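Local coordinates for iron aquisition yersiniabactin synthesis enzyme, YbtT (Escherichia coli, PDB 6BA9), which hydrolyses thioesters with low specificity as a type II thioesterase, maintaining production of the metallophore yersiniabactin, at residues M2-L6 with S44-P49; A29-W33 with Y228-Q232; A71-E75 with L102-L108; A120-H124 with Y175-P180; L123-R127 with R199-Q205. The protein carries 1 engineered substitution. All blocks are in the same frame, centred on the assembly; numbering follows the deposited sequence.

Interaction 1 (M2-L6 with S44-P49); sequences MCIPL and SLVTWP
I4 and L45 form the hydrogen-bonded pair of an antiparallel ladder, flanked by the non-hydrogen-bonded pairs C3-V46 and P5-S44, where strand 3-5 joins strand 44-46. The I4 N to L45 O bond is 2.8 Å and almost straight at 170°; L45 N returns to I4 O at 2.9 Å. One residue past the ladder, T47 N donates to M2 O at 2.8 Å. On one face, M2 bends at its last torsion (chi3 92°), bringing CE to V46 CG1 at 3.8 Å and to the edge of the W48 ring; C3 SG meets V46 CG2 beside it. On the other face, I4 and L45 lie alongside each other, CG1 of I4 4.1 Å from CB of L45, and L6 CD1 packs on that same CB. S44 turns its OG to H16. This is the edge of the alpha/beta hydrolase sheet where its one antiparallel strand is added: backbone bonds set the register, and mainly apolar side chains fill both faces.

Interaction 2 (A29-W33 with Y228-Q232); sequences AFRHW and YPIQQ
I230 of helix 228-231 packs against A29, F30 and H32 of the alpha/beta hydrolase fold, in the loop and short helix that come before strand 42-46. From its CB two branches part. CG2 passes 3.9 Å from A29 O and looks toward H32 CB. CG1, beside the backbone N (chi1 -65°), comes 4.1 Å from F30 CD2, and the nearly extended next torsion (chi2 161°) pushes CD1 onward. That methyl ends over one face of the F30 ring, 4.2 Å from the centroid, as a CH-pi contact, while also lying 3.2 Å from A29 O. F30 in turn rests its edge on a face of W33, and F237 meets the W33 ring edge-to-face. At the more open end, a water bridges I230 O, to which it donates, and H32 NE2, each at 2.7 Å. The direct polar link is W33 NE1 to P229 O at 2.9 Å: the oxygen lies in the indole plane, whereas the donor stands 37° out of the carbonyl plane.

Interaction 3 (A71-E75 with L102-L108); sequences ANELE and LLEQRGL
N72 OD1 is gripped by both terminal nitrogens of R106, NH1 at 2.9 Å and NH2 at 3.0 Å. The guanidinium comes end-on, and sharing one acceptor bends both hydrogen bonds, their N-H...O angles being about 135°; NH2 arrives nearly along the C=O axis and NH1 in the carbonyl plane. The amide and guanidinium planes are 30° apart. R106 NH1 also reaches E75 OE1 at 2.9 Å, a salt bridge whose hydrogen bond is weak because the approach is skewed. R106 spans the gap because its chain is extended from CG to NE. L102 CB lies over one face of the guanidinium, and A71 CB is 3.7 Å from R106 NH1, so the charged group is laid across an apolar floor. E75 stretches out from its helix with CG anti to the backbone N (chi1 178°); its CG meets L108 CD1 at 3.6 Å, the two side chains crossing at about a right angle. L108 is turned back to this spot by the Schellman motif at G107, which ends the helix with positive phi. Deeper in, A71 CB touches L102 CD1 at 3.8 Å and L103 CD2 at 4.1 Å. Here helix 63-77 meets the C-terminal end of helix 91-105 on one side of the central sheet: L74 and L103 both continue down to L86 of strand 84-89, with the R106 pairing on the outer side.

Interaction 4 (A120-H124 with Y175-P180); sequences APHLH and YHYDSP
P121 sits in a type I beta turn, A120 to L123, and is wedged between Y175 and Y177 in the loop that follows helix 155-174, joining two peripheral loops of the alpha/beta hydrolase fold. This is the tight part. P121 CB is 3.7 Å from Y175 CE1 and equally far from Y177 CD2, at the edge of the Y177 ring, while P121 O takes Y177 N at 2.9 Å. An inner water lies 2.8 Å from both L123 O and Y175 O. Both tyrosine hydroxyls bond to E98 of helix 91-105. H122, with chi1 at 63°, carries its ring between P180 CG on one face and L123 CG on the other, and its ND1 bonds to W212. Toward solvent the contact slackens into imidazoles. H176 NE2 makes only a weak bond to H122 O, at 3.1 Å. Outermost, the H124 and H176 rings form an offset stack with centroids 4.0 Å apart and planes at 16°; H124 NE2 hangs 3.4 Å above the plane of H176.

Interaction 5 (L123-R127 with R199-Q205); sequences LHSER and REASWQQ
The R127 guanidinium presents its NE and NH2 edge to the E200 carboxylate, planes 32° apart; R199 NH1 also lies at its edge, in plane, while E200 OE2 sits over one face of the R199 guanidinium. The side-on grip pairs R127 NE with E200 OE1, 2.8 Å and 175°, and R127 NH2 with OE2, 2.9 Å, on its syn lone pair. The third flat group is the Q205 amide: NE2 donates in its own plane to H124 O at 2.9 Å, and OE1 lies 3.2 Å from L123 CD1. A bend at chi2 (-81°) swings that amide back to the loop. A water donates to S125 OG and E200 O. S202 OG caps helix 203-207 by taking Q205 N. D198 OD1 accepts E200 N and E200 touches H226, by family probably the acid and base of the catalytic triad. Helix 134-144 closes the charged end, E140 and D143 pairing with R127 and D143 with R199; in this alpha/beta hydrolase fold the segments follow strands 112-116 and 190-195.

The five contacts trace an alpha/beta hydrolase fold from its edge strand to its outer loops. Interactions 1 and 2 touch, with L45 CD2 against F30 CD1, and helix 31-34 is followed in the chain by strand 42-46. On another side interaction 1 meets interaction 3, where E73 of helix 63-77 takes M2 N and C3 N; the centres of 2 and 3 are about 27 Å apart. Interactions 4 and 5 share L123 and H124, their centres about 12 Å apart, and lie across the chain's centre from interaction 1. Along the sequence, 3, 4 and 5 all nest inside the chain span closed by interaction 2, so residues 29-33 and 228-232 bring early and late parts of the domain together.

Interaction 1 (M2-L6 with S44-P49)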
# COMPACT_ATOMS: atom_id res chain seq x y z
N MET A 2 -10.81 -5.94 7.95
CA MET A 2 -9.57 -5.99 7.19
C MET A 2 -8.38 -5.51 8.01
O MET A 2 -7.26 -6.01 7.83
CB MET A 2 -9.65 -5.10 5.95
CG MET A 2 -10.66 -5.50 4.91
SD MET A 2 -10.75 -4.19 3.66
CE MET A 2 -9.55 -4.78 2.50
N CYS A 3 -8.57 -4.54 8.89
CA CYS A 3 -7.45 -3.93 9.61
C CYS A 3 -7.09 -4.73 10.86
O CYS A 3 -7.96 -5.14 11.63
CB CYS A 3 -7.80 -2.50 10.02
SG CYS A 3 -7.95 -1.38 8.62
N ILE A 4 -5.79 -4.96 11.03
CA ILE A 4 -5.25 -5.57 12.26
C ILE A 4 -4.31 -4.56 12.92
O ILE A 4 -3.50 -3.92 12.24
CB ILE A 4 -4.57 -6.92 12.00
CG1 ILE A 4 -3.39 -6.78 11.06
CG2 ILE A 4 -5.56 -7.91 11.41
CD1 ILE A 4 -2.57 -8.07 10.86
N PRO A 5 -4.36 -4.41 14.24
CA PRO A 5 -3.49 -3.45 14.92
C PRO A 5 -2.06 -3.97 15.03
O PRO A 5 -1.83 -5.13 15.36
CB PRO A 5 -4.13 -3.32 16.31
CG PRO A 5 -4.78 -4.64 16.52
CD PRO A 5 -5.29 -5.07 15.18
N LEU A 6 -1.09 -3.10 14.73
CA LEU A 6 0.32 -3.40 14.93
C LEU A 6 0.92 -2.61 16.08
O LEU A 6 1.66 -3.18 16.90
CB LEU A 6 1.14 -3.12 13.66
CG LEU A 6 0.80 -3.90 12.38
CD1 LEU A 6 1.79 -3.59 11.27
CD2 LEU A 6 0.75 -5.40 12.63
N SER A 44 -2.09 0.39 12.03
CA SER A 44 -2.80 -0.82 11.63
C SER A 44 -2.39 -1.21 10.23
O SER A 44 -2.03 -0.36 9.41
CB SER A 44 -4.30 -0.62 11.71
OG SER A 44 -4.73 -0.27 13.03
N LEU A 45 -2.47 -2.52 9.96
CA LEU A 45 -2.15 -3.10 8.66
C LEU A 45 -3.44 -3.67 8.06
O LEU A 45 -4.22 -4.34 8.75
CB LEU A 45 -1.13 -4.24 8.83
CG LEU A 45 -0.67 -4.93 7.54
CD1 LEU A 45 0.18 -4.02 6.68
CD2 LEU A 45 0.10 -6.21 7.90
N VAL A 46 -3.64 -3.40 6.78
CA VAL A 46 -4.80 -3.90 6.04
C VAL A 46 -4.49 -5.30 5.51
O VAL A 46 -3.43 -5.52 4.91
CB VAL A 46 -5.15 -2.95 4.89
CG1 VAL A 46 -6.38 -3.44 4.14
CG2 VAL A 46 -5.40 -1.55 5.41
N THR A 47 -5.41 -6.24 5.71
CA THR A 47 -5.30 -7.60 5.18
C THR A 47 -6.12 -7.71 3.91
O THR A 47 -7.32 -7.41 3.92
CB THR A 47 -5.88 -8.59 6.19
OG1 THR A 47 -5.31 -8.39 7.48
CG2 THR A 47 -5.66 -10.01 5.74
N TRP A 48 -5.50 -8.18 2.83
CA TRP A 48 -6.26 -8.50 1.63
C TRP A 48 -7.05 -9.80 1.84
O TRP A 48 -6.49 -10.78 2.36
CB TRP A 48 -5.34 -8.66 0.44
CG TRP A 48 -4.47 -7.49 0.03
CD1 TRP A 48 -3.25 -7.58 -0.57
CD2 TRP A 48 -4.75 -6.07 0.14
NE1 TRP A 48 -2.75 -6.33 -0.84
CE2 TRP A 48 -3.64 -5.39 -0.41
CE3 TRP A 48 -5.81 -5.32 0.66
CZ2 TRP A 48 -3.55 -4.01 -0.46
CZ3 TRP A 48 -5.72 -3.93 0.60
CH2 TRP A 48 -4.59 -3.29 0.04
N PRO A 49 -8.33 -9.84 1.49
CA PRO A 49 -9.08 -11.09 1.59
C PRO A 49 -8.32 -12.26 0.96
O PRO A 49 -7.61 -12.13 -0.04
CB PRO A 49 -10.38 -10.77 0.86
CG PRO A 49 -10.58 -9.30 1.11
CD PRO A 49 -9.19 -8.72 1.08

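Interaction 2 (A29-W33 with Y228-Q232)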
# COMPACT_ATOMS: atom_id res chain seq x y z
N ALA A 29 4.92 -10.40 6.59
CA ALA A 29 5.89 -9.54 5.91
C ALA A 29 6.23 -8.30 6.73
O ALA A 29 7.29 -7.71 6.52
CB ALA A 29 5.36 -9.15 4.53
N PHE A 30 5.36 -7.91 7.66
CA PHE A 30 5.48 -6.68 8.44
C PHE A 30 5.86 -6.95 9.90
O PHE A 30 5.77 -6.05 10.75
CB PHE A 30 4.20 -5.85 8.31
CG PHE A 30 3.99 -5.32 6.93
CD1 PHE A 30 3.37 -6.09 5.96
CD2 PHE A 30 4.45 -4.06 6.57
CE1 PHE A 30 3.22 -5.62 4.69
CE2 PHE A 30 4.29 -3.59 5.28
CZ PHE A 30 3.67 -4.38 4.34
N ARG A 31 6.33 -8.16 10.20
CA ARG A 31 6.68 -8.50 11.58
C ARG A 31 7.76 -7.57 12.13
O ARG A 31 7.74 -7.24 13.32
CB ARG A 31 7.13 -9.96 11.63
CG ARG A 31 7.48 -10.47 13.02
CD ARG A 31 7.82 -11.95 13.01
NE ARG A 31 6.87 -12.70 12.19
CZ ARG A 31 5.74 -13.24 12.64
NH1 ARG A 31 5.39 -13.13 13.92
NH2 ARG A 31 4.95 -13.89 11.79
N HIS A 32 8.71 -7.16 11.29
CA HIS A 32 9.76 -6.26 11.76
C HIS A 32 9.19 -4.96 12.31
O HIS A 32 9.74 -4.39 13.27
CB HIS A 32 10.76 -5.98 10.63
CG HIS A 32 11.82 -4.99 11.01
ND1 HIS A 32 12.72 -5.22 12.03
CD2 HIS A 32 12.13 -3.78 10.50
CE1 HIS A 32 13.53 -4.19 12.14
NE2 HIS A 32 13.20 -3.30 11.22
N TRP A 33 8.08 -4.48 11.75
CA TRP A 33 7.44 -3.29 12.30
C TRP A 33 6.93 -3.53 13.71
O TRP A 33 6.89 -2.61 14.53
CB TRP A 33 6.28 -2.85 11.41
CG TRP A 33 6.67 -2.15 10.15
CD1 TRP A 33 7.92 -1.96 9.65
CD2 TRP A 33 5.77 -1.55 9.22
NE1 TRP A 33 7.87 -1.26 8.47
CE2 TRP A 33 6.55 -0.99 8.19
CE3 TRP A 33 4.38 -1.41 9.17
CZ2 TRP A 33 5.98 -0.31 7.12
CZ3 TRP A 33 3.83 -0.74 8.12
CH2 TRP A 33 4.62 -0.19 7.11
N TYR A 228 12.14 -1.17 0.91
CA TYR A 228 12.55 -0.13 1.86
C TYR A 228 11.54 0.13 2.98
O TYR A 228 11.97 0.49 4.08
CB TYR A 228 12.98 1.17 1.15
CG TYR A 228 11.88 1.91 0.40
CD1 TYR A 228 10.97 2.71 1.08
CD2 TYR A 228 11.79 1.84 -0.98
CE1 TYR A 228 9.97 3.39 0.39
CE2 TYR A 228 10.80 2.52 -1.67
CZ TYR A 228 9.89 3.28 -0.98
OH TYR A 228 8.92 3.93 -1.70
N PRO A 229 10.22 -0.01 2.81
CA PRO A 229 9.35 0.28 3.97
C PRO A 229 9.63 -0.61 5.16
O PRO A 229 9.42 -0.20 6.32
CB PRO A 229 7.93 0.09 3.42
CG PRO A 229 8.08 0.39 1.96
CD PRO A 229 9.42 -0.23 1.59
N ILE A 230 10.06 -1.84 4.90
CA ILE A 230 10.37 -2.82 5.93
C ILE A 230 11.85 -2.80 6.28
O ILE A 230 12.22 -2.65 7.45
CB ILE A 230 9.91 -4.21 5.46
CG1 ILE A 230 8.37 -4.23 5.34
CG2 ILE A 230 10.39 -5.30 6.42
CD1 ILE A 230 7.84 -5.36 4.46
N GLN A 231 12.71 -2.88 5.27
CA GLN A 231 14.15 -2.95 5.51
C GLN A 231 14.73 -1.63 5.98
O GLN A 231 15.78 -1.62 6.65
CB GLN A 231 14.84 -3.42 4.23
CG GLN A 231 14.32 -4.75 3.70
CD GLN A 231 14.73 -5.90 4.58
OE1 GLN A 231 15.87 -5.98 5.01
NE2 GLN A 231 13.79 -6.80 4.86
N GLN A 232 14.10 -0.51 5.63
CA GLN A 232 14.52 0.82 6.06
C GLN A 232 13.35 1.50 6.77
O GLN A 232 13.03 2.66 6.53
CB GLN A 232 14.99 1.64 4.86
CG GLN A 232 16.19 1.04 4.11
CD GLN A 232 17.41 0.90 4.98
OE1 GLN A 232 17.65 1.70 5.88
NE2 GLN A 232 18.20 -0.14 4.71
O HOH W 1 14.12 -1.71 9.19

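Interaction 3 (A71-E75 with L102-L108)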
# COMPACT_ATOMS: atom_id res chain seq x y z
N ALA A 71 -12.73 1.63 2.79
CA ALA A 71 -13.32 2.93 3.13
C ALA A 71 -14.54 2.75 4.01
O ALA A 71 -14.74 3.50 4.98
CB ALA A 71 -13.68 3.68 1.85
N ASN A 72 -15.37 1.75 3.70
CA ASN A 72 -16.54 1.51 4.54
C ASN A 72 -16.13 1.12 5.95
O ASN A 72 -16.69 1.62 6.93
CB ASN A 72 -17.43 0.42 3.94
CG ASN A 72 -18.08 0.86 2.64
OD1 ASN A 72 -17.94 2.00 2.21
ND2 ASN A 72 -18.75 -0.06 2.00
N GLU A 73 -15.12 0.26 6.07
CA GLU A 73 -14.66 -0.14 7.39
C GLU A 73 -14.13 1.05 8.18
O GLU A 73 -14.44 1.20 9.37
CB GLU A 73 -13.58 -1.22 7.26
CG GLU A 73 -12.97 -1.62 8.60
CD GLU A 73 -12.07 -2.83 8.47
OE1 GLU A 73 -12.43 -3.76 7.72
OE2 GLU A 73 -11.00 -2.83 9.12
N LEU A 74 -13.33 1.90 7.55
CA LEU A 74 -12.77 3.05 8.24
C LEU A 74 -13.85 4.06 8.61
O LEU A 74 -13.82 4.62 9.70
CB LEU A 74 -11.65 3.68 7.41
CG LEU A 74 -10.44 2.77 7.20
CD1 LEU A 74 -9.44 3.46 6.34
CD2 LEU A 74 -9.81 2.35 8.50
N GLU A 75 -14.81 4.30 7.72
CA GLU A 75 -15.91 5.21 8.05
C GLU A 75 -16.67 4.73 9.28
O GLU A 75 -17.14 5.55 10.08
CB GLU A 75 -16.84 5.35 6.85
CG GLU A 75 -18.05 6.25 7.11
CD GLU A 75 -18.88 6.54 5.88
OE1 GLU A 75 -18.76 5.83 4.85
OE2 GLU A 75 -19.69 7.51 5.95
N LEU A 102 -12.61 7.88 -1.79
CA LEU A 102 -13.95 7.67 -1.25
C LEU A 102 -14.16 8.46 0.04
O LEU A 102 -15.21 9.07 0.24
CB LEU A 102 -14.18 6.18 -1.00
CG LEU A 102 -14.20 5.30 -2.26
CD1 LEU A 102 -14.24 3.84 -1.91
CD2 LEU A 102 -15.40 5.65 -3.18
N LEU A 103 -13.18 8.45 0.95
CA LEU A 103 -13.34 9.13 2.23
C LEU A 103 -13.42 10.64 2.05
O LEU A 103 -14.23 11.31 2.71
CB LEU A 103 -12.21 8.78 3.18
CG LEU A 103 -12.22 7.32 3.61
CD1 LEU A 103 -11.02 7.09 4.49
CD2 LEU A 103 -13.49 6.93 4.33
N GLU A 104 -12.60 11.19 1.16
CA GLU A 104 -12.64 12.62 0.88
C GLU A 104 -13.99 13.02 0.30
O GLU A 104 -14.58 14.02 0.73
CB GLU A 104 -11.49 12.98 -0.08
CG GLU A 104 -11.30 14.45 -0.34
CD GLU A 104 -10.06 14.69 -1.18
OE1 GLU A 104 -9.00 14.11 -0.87
OE2 GLU A 104 -10.18 15.43 -2.16
N GLN A 105 -14.50 12.23 -0.66
CA GLN A 105 -15.80 12.50 -1.28
C GLN A 105 -16.92 12.46 -0.26
O GLN A 105 -17.91 13.20 -0.38
CB GLN A 105 -16.11 11.45 -2.34
CG GLN A 105 -15.26 11.49 -3.60
CD GLN A 105 -15.48 10.24 -4.44
OE1 GLN A 105 -16.22 9.34 -4.05
NE2 GLN A 105 -14.82 10.18 -5.59
N ARG A 106 -16.82 11.57 0.72
CA ARG A 106 -17.85 11.46 1.75
C ARG A 106 -17.77 12.55 2.80
O ARG A 106 -18.59 12.55 3.73
CB ARG A 106 -17.72 10.09 2.43
CG ARG A 106 -18.09 8.91 1.54
CD ARG A 106 -17.69 7.57 2.15
NE ARG A 106 -17.80 6.50 1.15
CZ ARG A 106 -17.54 5.22 1.38
NH1 ARG A 106 -17.17 4.80 2.59
NH2 ARG A 106 -17.65 4.35 0.39
N GLY A 107 -16.80 13.47 2.71
CA GLY A 107 -16.65 14.52 3.69
C GLY A 107 -15.91 14.13 4.94
O GLY A 107 -16.06 14.79 5.98
N LEU A 108 -15.08 13.09 4.89
CA LEU A 108 -14.49 12.57 6.10
C LEU A 108 -13.07 13.06 6.35
O LEU A 108 -12.54 12.86 7.45
CB LEU A 108 -14.62 11.04 6.13
CG LEU A 108 -16.11 10.69 6.25
CD1 LEU A 108 -16.31 9.21 6.10
CD2 LEU A 108 -16.69 11.16 7.59

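Interaction 4 (A120-H124 with Y175-P180)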
# COMPACT_ATOMS: atom_id res chain seq x y z
N ALA A 120 2.02 5.85 -11.18
CA ALA A 120 0.77 6.58 -11.12
C ALA A 120 -0.35 5.86 -11.89
O ALA A 120 -0.07 5.02 -12.76
CB ALA A 120 0.99 7.96 -11.72
N PRO A 121 -1.62 6.19 -11.60
CA PRO A 121 -2.74 5.40 -12.18
C PRO A 121 -2.95 5.55 -13.68
O PRO A 121 -3.66 4.71 -14.24
CB PRO A 121 -3.97 5.88 -11.39
CG PRO A 121 -3.40 6.41 -10.10
CD PRO A 121 -2.10 7.04 -10.49
N HIS A 122 -2.35 6.54 -14.35
CA HIS A 122 -2.42 6.59 -15.80
C HIS A 122 -1.26 5.87 -16.47
O HIS A 122 -1.15 5.90 -17.71
CB HIS A 122 -2.49 8.04 -16.29
CG HIS A 122 -1.29 8.85 -15.96
ND1 HIS A 122 -1.03 9.30 -14.68
CD2 HIS A 122 -0.27 9.31 -16.73
CE1 HIS A 122 0.09 9.99 -14.68
NE2 HIS A 122 0.58 10.00 -15.91
N LEU A 123 -0.40 5.23 -15.70
CA LEU A 123 0.74 4.49 -16.20
C LEU A 123 0.58 3.00 -15.92
O LEU A 123 -0.36 2.57 -15.25
CB LEU A 123 2.03 5.01 -15.56
CG LEU A 123 2.32 6.51 -15.70
CD1 LEU A 123 3.57 6.89 -14.96
CD2 LEU A 123 2.44 6.90 -17.17
N HIS A 124 1.50 2.21 -16.48
CA HIS A 124 1.62 0.80 -16.16
C HIS A 124 2.99 0.54 -15.54
O HIS A 124 3.97 1.23 -15.84
CB HIS A 124 1.49 -0.07 -17.42
CG HIS A 124 0.21 0.14 -18.17
ND1 HIS A 124 -0.93 -0.58 -17.92
CD2 HIS A 124 -0.09 0.96 -19.21
CE1 HIS A 124 -1.89 -0.19 -18.74
NE2 HIS A 124 -1.40 0.74 -19.54
N TYR A 175 -5.48 -2.27 -12.99
CA TYR A 175 -5.83 -0.94 -12.50
C TYR A 175 -5.13 0.11 -13.35
O TYR A 175 -3.89 0.19 -13.35
CB TYR A 175 -5.42 -0.83 -11.04
CG TYR A 175 -5.63 0.54 -10.43
CD1 TYR A 175 -4.58 1.42 -10.29
CD2 TYR A 175 -6.88 0.96 -10.03
CE1 TYR A 175 -4.76 2.67 -9.73
CE2 TYR A 175 -7.07 2.20 -9.47
CZ TYR A 175 -6.00 3.06 -9.33
OH TYR A 175 -6.12 4.31 -8.78
N HIS A 176 -5.92 0.90 -14.07
CA HIS A 176 -5.35 1.86 -15.00
C HIS A 176 -6.47 2.76 -15.49
O HIS A 176 -7.58 2.29 -15.76
CB HIS A 176 -4.73 1.15 -16.21
CG HIS A 176 -4.16 2.08 -17.22
ND1 HIS A 176 -4.82 2.39 -18.40
CD2 HIS A 176 -3.02 2.80 -17.23
CE1 HIS A 176 -4.09 3.24 -19.09
NE2 HIS A 176 -2.99 3.51 -18.41
N TYR A 177 -6.16 4.04 -15.61
CA TYR A 177 -7.06 5.03 -16.19
C TYR A 177 -6.43 5.62 -17.44
O TYR A 177 -5.21 5.77 -17.52
CB TYR A 177 -7.33 6.17 -15.22
CG TYR A 177 -8.09 5.80 -13.97
CD1 TYR A 177 -9.47 5.69 -13.97
CD2 TYR A 177 -7.42 5.61 -12.76
CE1 TYR A 177 -10.16 5.38 -12.81
CE2 TYR A 177 -8.10 5.31 -11.60
CZ TYR A 177 -9.47 5.18 -11.63
OH TYR A 177 -10.16 4.88 -10.46
N ASP A 178 -7.27 6.01 -18.40
CA ASP A 178 -6.70 6.54 -19.64
C ASP A 178 -6.01 7.87 -19.42
O ASP A 178 -5.01 8.16 -20.09
CB ASP A 178 -7.78 6.67 -20.71
CG ASP A 178 -8.17 5.34 -21.32
OD1 ASP A 178 -7.39 4.38 -21.18
OD2 ASP A 178 -9.25 5.27 -21.94
N SER A 179 -6.50 8.69 -18.50
CA SER A 179 -5.88 9.98 -18.25
C SER A 179 -6.26 10.46 -16.86
O SER A 179 -7.30 10.06 -16.32
CB SER A 179 -6.33 11.01 -19.31
OG SER A 179 -7.16 11.99 -18.76
N PRO A 180 -5.45 11.34 -16.26
CA PRO A 180 -5.79 11.90 -14.94
C PRO A 180 -7.08 12.69 -14.90
O PRO A 180 -7.61 12.93 -13.81
CB PRO A 180 -4.58 12.78 -14.60
CG PRO A 180 -3.48 12.30 -15.53
CD PRO A 180 -4.17 11.86 -16.77
O HOH W 2 -3.21 6.47 -19.52
O HOH W 3 -1.88 2.16 -12.93

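Interaction 5 (L123-R127 with R199-Q205)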
# COMPACT_ATOMS: atom_id res chain seq x y z
N LEU A 123 -0.40 5.23 -15.70
CA LEU A 123 0.74 4.49 -16.20
C LEU A 123 0.58 3.00 -15.92
O LEU A 123 -0.36 2.57 -15.25
CB LEU A 123 2.03 5.01 -15.56
CG LEU A 123 2.32 6.51 -15.70
CD1 LEU A 123 3.57 6.89 -14.96
CD2 LEU A 123 2.44 6.90 -17.17
N HIS A 124 1.50 2.21 -16.48
CA HIS A 124 1.62 0.80 -16.16
C HIS A 124 2.99 0.54 -15.54
O HIS A 124 3.97 1.23 -15.84
CB HIS A 124 1.49 -0.07 -17.42
CG HIS A 124 0.21 0.14 -18.17
ND1 HIS A 124 -0.93 -0.58 -17.92
CD2 HIS A 124 -0.09 0.96 -19.21
CE1 HIS A 124 -1.89 -0.19 -18.74
NE2 HIS A 124 -1.40 0.74 -19.54
N SER A 125 3.06 -0.48 -14.69
CA SER A 125 4.34 -0.94 -14.16
C SER A 125 5.24 -1.40 -15.30
O SER A 125 4.78 -1.98 -16.29
CB SER A 125 4.10 -2.11 -13.20
OG SER A 125 5.33 -2.60 -12.72
N GLU A 126 6.54 -1.17 -15.16
CA GLU A 126 7.44 -1.66 -16.19
C GLU A 126 7.53 -3.19 -16.18
O GLU A 126 7.66 -3.79 -17.25
CB GLU A 126 8.80 -0.96 -16.10
CG GLU A 126 8.70 0.49 -16.61
CD GLU A 126 10.00 1.27 -16.54
OE1 GLU A 126 10.19 2.06 -15.58
OE2 GLU A 126 10.82 1.11 -17.47
N ARG A 127 7.37 -3.82 -15.02
CA ARG A 127 7.33 -5.27 -14.90
C ARG A 127 5.88 -5.72 -14.80
O ARG A 127 5.11 -5.16 -14.00
CB ARG A 127 8.09 -5.72 -13.66
CG ARG A 127 8.31 -7.23 -13.58
CD ARG A 127 8.65 -7.70 -12.20
NE ARG A 127 9.88 -7.13 -11.65
CZ ARG A 127 11.09 -7.64 -11.83
NH1 ARG A 127 11.26 -8.72 -12.60
NH2 ARG A 127 12.13 -7.07 -11.24
N ARG A 199 13.93 -1.25 -8.05
CA ARG A 199 13.85 -1.64 -9.45
C ARG A 199 12.42 -1.73 -9.97
O ARG A 199 12.24 -1.86 -11.18
CB ARG A 199 14.56 -2.97 -9.65
CG ARG A 199 16.06 -2.86 -9.51
CD ARG A 199 16.74 -4.21 -9.66
NE ARG A 199 16.19 -5.18 -8.73
CZ ARG A 199 15.66 -6.36 -9.06
NH1 ARG A 199 15.67 -6.78 -10.32
NH2 ARG A 199 15.14 -7.12 -8.12
N GLU A 200 11.42 -1.66 -9.09
CA GLU A 200 10.03 -1.80 -9.50
C GLU A 200 9.33 -0.47 -9.76
O GLU A 200 8.31 -0.46 -10.46
CB GLU A 200 9.23 -2.55 -8.42
CG GLU A 200 9.86 -3.86 -7.96
CD GLU A 200 10.26 -4.75 -9.11
OE1 GLU A 200 9.52 -4.81 -10.12
OE2 GLU A 200 11.34 -5.36 -9.02
N ALA A 201 9.81 0.63 -9.22
CA ALA A 201 9.14 1.92 -9.38
C ALA A 201 10.18 3.02 -9.37
O ALA A 201 10.73 3.39 -8.33
CB ALA A 201 8.11 2.17 -8.28
N SER A 202 10.45 3.55 -10.56
CA SER A 202 11.42 4.60 -10.71
C SER A 202 10.90 5.92 -10.16
O SER A 202 9.70 6.13 -9.95
CB SER A 202 11.74 4.79 -12.19
OG SER A 202 10.61 5.32 -12.86
N TRP A 203 11.82 6.86 -9.97
CA TRP A 203 11.44 8.22 -9.57
C TRP A 203 10.40 8.79 -10.53
O TRP A 203 9.38 9.35 -10.09
CB TRP A 203 12.70 9.10 -9.54
CG TRP A 203 12.42 10.50 -9.06
CD1 TRP A 203 12.62 10.98 -7.81
CD2 TRP A 203 11.94 11.60 -9.85
NE1 TRP A 203 12.27 12.30 -7.75
CE2 TRP A 203 11.84 12.71 -8.99
CE3 TRP A 203 11.57 11.76 -11.18
CZ2 TRP A 203 11.39 13.96 -9.42
CZ3 TRP A 203 11.12 13.01 -11.60
CH2 TRP A 203 11.04 14.07 -10.73
N GLN A 204 10.62 8.63 -11.83
CA GLN A 204 9.71 9.18 -12.84
C GLN A 204 8.32 8.56 -12.74
O GLN A 204 7.31 9.27 -12.84
CB GLN A 204 10.31 8.94 -14.23
CG GLN A 204 11.63 9.71 -14.53
CD GLN A 204 12.91 9.22 -13.79
OE1 GLN A 204 13.03 8.07 -13.32
NE2 GLN A 204 13.88 10.12 -13.71
N GLN A 205 8.25 7.25 -12.48
CA GLN A 205 6.96 6.58 -12.36
C GLN A 205 6.18 7.09 -11.13
O GLN A 205 4.95 7.22 -11.18
CB GLN A 205 7.17 5.06 -12.29
CG GLN A 205 7.63 4.39 -13.60
CD GLN A 205 6.51 4.12 -14.60
OE1 GLN A 205 6.16 5.00 -15.38
NE2 GLN A 205 5.97 2.89 -14.60
O HOH W 4 6.92 -4.28 -10.44
O HOH W 5 8.32 -2.45 -12.54
O HOH W 6 7.06 0.81 -12.83
O HOH W 7 9.77 1.66 -12.87
O HOH W 8 10.95 5.31 -15.46